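Local atomic coordinates of cytochrome c (Shewanella violacea, PDB entry 6A3L), a protein that binds heme c covalently and, as a cytochrome c', probably takes part in electron transfer. Residues I41-A46 and A95-S100. Sequence-based numbering, arbitrary orientation.
Sequences IFTMRA and ALLLAS
Segment 41-46 of helix 39-53 packs nearly antiparallel against segment 95-100, at the C-terminal part of helix 79-99; the segment axes approach to 8.8 Å at 162°. The backbones come near enough for small residues to meet directly. Ala46 sets its methyl CB against the backbone of Leu97, 3.7 Å from Leu97 CA. Leu97 has CG anti to its backbone N (chi1 177°), which brings CD1 to the same methyl and alongside Thr43 O. The side chains of Thr43 and Leu97 cross at about a right angle, with Thr43 CG2 4.1 Å from Leu97 CD1. The CB of Ser100 points toward segment 41-46, while its OG turns back and donates to Leu97 O at 2.7 Å, tilted 34° out of the carbonyl plane. Ser100 CB meets the edge of the Phe42 ring, 3.9 Å from CD1 and in the ring plane. Leu96 CD1 reaches the same ring near its plane, more loosely; the side chain of Leu96 lies about 8 Å from the heme c. A water bridges the two segments: it accepts from Thr43 OG1 at 3.0 Å and donates to Ser100 O at 2.6 Å. With an alanine here in place of Ser100, Leu97 O would probably be left without the hydroxyl that donates to it, and a gap would open beside Thr43 CG2 and Ala46 CB. Around the contact, Phe42 stacks on Phe37 and touches Leu108 of helix 105-126, while Ala46 packs on Met27 of helix 6-31. The contact thus joins two antiparallel helices of the four-helix bundle typical of cytochromes c'.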
ATOM      1  N   ILE A  41       5.780 -12.469  10.987  1.00 44.93           N
ATOM      2  CA  ILE A  41       6.181 -11.253  10.302  1.00 44.78           C
ATOM      3  C   ILE A  41       6.369 -11.514   8.809  1.00 44.98           C
ATOM      4  O   ILE A  41       5.964 -10.693   7.971  1.00 42.39           O
ATOM      5  CB  ILE A  41       7.433 -10.680  10.983  1.00 46.69           C
ATOM      6  CG1 ILE A  41       7.070 -10.339  12.442  1.00 45.40           C
ATOM      7  CG2 ILE A  41       7.925  -9.442  10.245  1.00 43.90           C
ATOM      8  CD1 ILE A  41       8.183  -9.744  13.255  1.00 47.39           C
ATOM      9  N   PHE A  42       6.943 -12.677   8.448  1.00 44.78           N
ATOM     10  CA  PHE A  42       7.123 -13.030   7.037  1.00 42.70           C
ATOM     11  C   PHE A  42       5.789 -13.091   6.290  1.00 43.33           C
ATOM     12  O   PHE A  42       5.662 -12.572   5.171  1.00 40.28           O
ATOM     13  CB  PHE A  42       7.862 -14.364   6.920  1.00 44.55           C
ATOM     14  CG  PHE A  42       8.384 -14.648   5.536  1.00 44.57           C
ATOM     15  CD1 PHE A  42       7.567 -15.226   4.575  1.00 42.31           C
ATOM     16  CD2 PHE A  42       9.696 -14.334   5.200  1.00 43.82           C
ATOM     17  CE1 PHE A  42       8.046 -15.482   3.304  1.00 43.29           C
ATOM     18  CE2 PHE A  42      10.193 -14.591   3.912  1.00 44.67           C
ATOM     19  CZ  PHE A  42       9.366 -15.161   2.965  1.00 44.15           C
ATOM     20  N   THR A  43       4.788 -13.759   6.876  1.00 42.82           N
ATOM     21  CA  THR A  43       3.470 -13.815   6.250  1.00 42.77           C
ATOM     22  C   THR A  43       2.843 -12.422   6.160  1.00 43.48           C
ATOM     23  O   THR A  43       2.180 -12.088   5.169  1.00 42.29           O
ATOM     24  CB  THR A  43       2.572 -14.765   7.036  1.00 44.76           C
ATOM     25  OG1 THR A  43       3.142 -16.070   7.015  1.00 46.58           O
ATOM     26  CG2 THR A  43       1.194 -14.845   6.435  1.00 46.01           C
ATOM     27  N   MET A  44       3.041 -11.594   7.186  1.00 41.69           N
ATOM     28  CA  MET A  44       2.560 -10.218   7.108  1.00 44.58           C
ATOM     29  C   MET A  44       3.211  -9.477   5.951  1.00 41.56           C
ATOM     30  O   MET A  44       2.531  -8.759   5.208  1.00 39.22           O
ATOM     31  CB  MET A  44       2.830  -9.484   8.412  1.00 43.23           C
ATOM     32  CG  MET A  44       2.655  -7.975   8.267  1.00 44.24           C
ATOM     33  SD  MET A  44       3.467  -7.148   9.634  1.00 55.21           S
ATOM     34  CE  MET A  44       2.494  -7.826  10.998  1.00 42.59           C
ATOM     35  N   ARG A  45       4.535  -9.622   5.805  1.00 40.37           N
ATOM     36  CA  ARG A  45       5.236  -9.074   4.645  1.00 42.46           C
ATOM     37  C   ARG A  45       4.674  -9.618   3.336  1.00 39.73           C
ATOM     38  O   ARG A  45       4.457  -8.858   2.385  1.00 41.76           O
ATOM     39  CB  ARG A  45       6.725  -9.392   4.734  1.00 43.59           C
ATOM     40  CG  ARG A  45       7.375  -8.812   5.967  1.00 43.03           C
ATOM     41  CD  ARG A  45       7.336  -7.301   5.907  1.00 42.82           C
ATOM     42  NE  ARG A  45       7.974  -6.688   7.062  1.00 44.14           N
ATOM     43  CZ  ARG A  45       7.693  -5.466   7.493  1.00 39.64           C
ATOM     44  NH1 ARG A  45       6.786  -4.747   6.868  1.00 39.13           N
ATOM     45  NH2 ARG A  45       8.309  -4.973   8.547  1.00 41.95           N
ATOM     46  N   ALA A  46       4.381 -10.921   3.285  1.00 38.29           N
ATOM     47  CA  ALA A  46       3.782 -11.502   2.086  1.00 41.55           C
ATOM     48  C   ALA A  46       2.416 -10.903   1.810  1.00 41.29           C
ATOM     49  O   ALA A  46       2.080 -10.581   0.663  1.00 40.44           O
ATOM     50  CB  ALA A  46       3.657 -13.020   2.235  1.00 43.86           C
ATOM     51  N   ALA A  95       1.207 -16.351  -4.874  1.00 42.78           N
ATOM     52  CA  ALA A  95       1.828 -17.639  -4.593  1.00 44.09           C
ATOM     53  C   ALA A  95       2.738 -17.555  -3.376  1.00 44.63           C
ATOM     54  O   ALA A  95       2.756 -18.470  -2.543  1.00 48.60           O
ATOM     55  CB  ALA A  95       2.611 -18.119  -5.826  1.00 41.17           C
ATOM     56  N   LEU A  96       3.512 -16.469  -3.261  1.00 42.38           N
ATOM     57  CA  LEU A  96       4.396 -16.292  -2.105  1.00 46.31           C
ATOM     58  C   LEU A  96       3.612 -16.274  -0.799  1.00 47.68           C
ATOM     59  O   LEU A  96       4.065 -16.821   0.221  1.00 45.47           O
ATOM     60  CB  LEU A  96       5.195 -14.986  -2.240  1.00 47.42           C
ATOM     61  CG  LEU A  96       6.218 -14.692  -1.129  1.00 43.54           C
ATOM     62  CD1 LEU A  96       7.182 -15.873  -1.006  1.00 45.03           C
ATOM     63  CD2 LEU A  96       7.006 -13.426  -1.428  1.00 36.35           C
ATOM     64  N   LEU A  97       2.454 -15.605  -0.805  1.00 46.23           N
ATOM     65  CA  LEU A  97       1.613 -15.531   0.385  1.00 44.82           C
ATOM     66  C   LEU A  97       1.110 -16.906   0.791  1.00 45.93           C
ATOM     67  O   LEU A  97       0.957 -17.196   1.987  1.00 46.11           O
ATOM     68  CB  LEU A  97       0.437 -14.585   0.126  1.00 41.70           C
ATOM     69  CG  LEU A  97      -0.603 -14.432   1.250  1.00 43.81           C
ATOM     70  CD1 LEU A  97       0.046 -14.127   2.581  1.00 40.77           C
ATOM     71  CD2 LEU A  97      -1.600 -13.355   0.881  1.00 42.21           C
ATOM     72  N   LEU A  98       0.814 -17.755  -0.196  1.00 45.76           N
ATOM     73  CA  LEU A  98       0.363 -19.109   0.105  1.00 48.68           C
ATOM     74  C   LEU A  98       1.503 -19.935   0.684  1.00 47.88           C
ATOM     75  O   LEU A  98       1.311 -20.693   1.639  1.00 48.45           O
ATOM     76  CB  LEU A  98      -0.193 -19.769  -1.159  1.00 47.95           C
ATOM     77  CG  LEU A  98      -1.390 -20.718  -0.971  1.00 52.54           C
ATOM     78  CD1 LEU A  98      -1.863 -21.273  -2.315  1.00 50.58           C
ATOM     79  CD2 LEU A  98      -1.147 -21.848   0.035  1.00 51.77           C
ATOM     80  N   ALA A  99       2.703 -19.776   0.125  1.00 49.35           N
ATOM     81  CA  ALA A  99       3.871 -20.476   0.636  1.00 47.29           C
ATOM     82  C   ALA A  99       4.157 -20.090   2.081  1.00 50.20           C
ATOM     83  O   ALA A  99       4.518 -20.945   2.898  1.00 51.54           O
ATOM     84  CB  ALA A  99       5.075 -20.162  -0.245  1.00 48.58           C
ATOM     85  N   SER A 100       4.004 -18.800   2.414  1.00 47.53           N
ATOM     86  CA  SER A 100       4.257 -18.335   3.775  1.00 47.22           C
ATOM     87  C   SER A 100       3.336 -19.008   4.789  1.00 46.32           C
ATOM     88  O   SER A 100       3.574 -18.907   5.995  1.00 45.71           O
ATOM     89  CB  SER A 100       4.116 -16.798   3.855  1.00 47.88           C
ATOM     90  OG  SER A 100       2.757 -16.379   3.794  1.00 44.41           O
TER
HETATM   91  O   HOH W   1       5.617 -17.701   7.056  1.00 42.70           O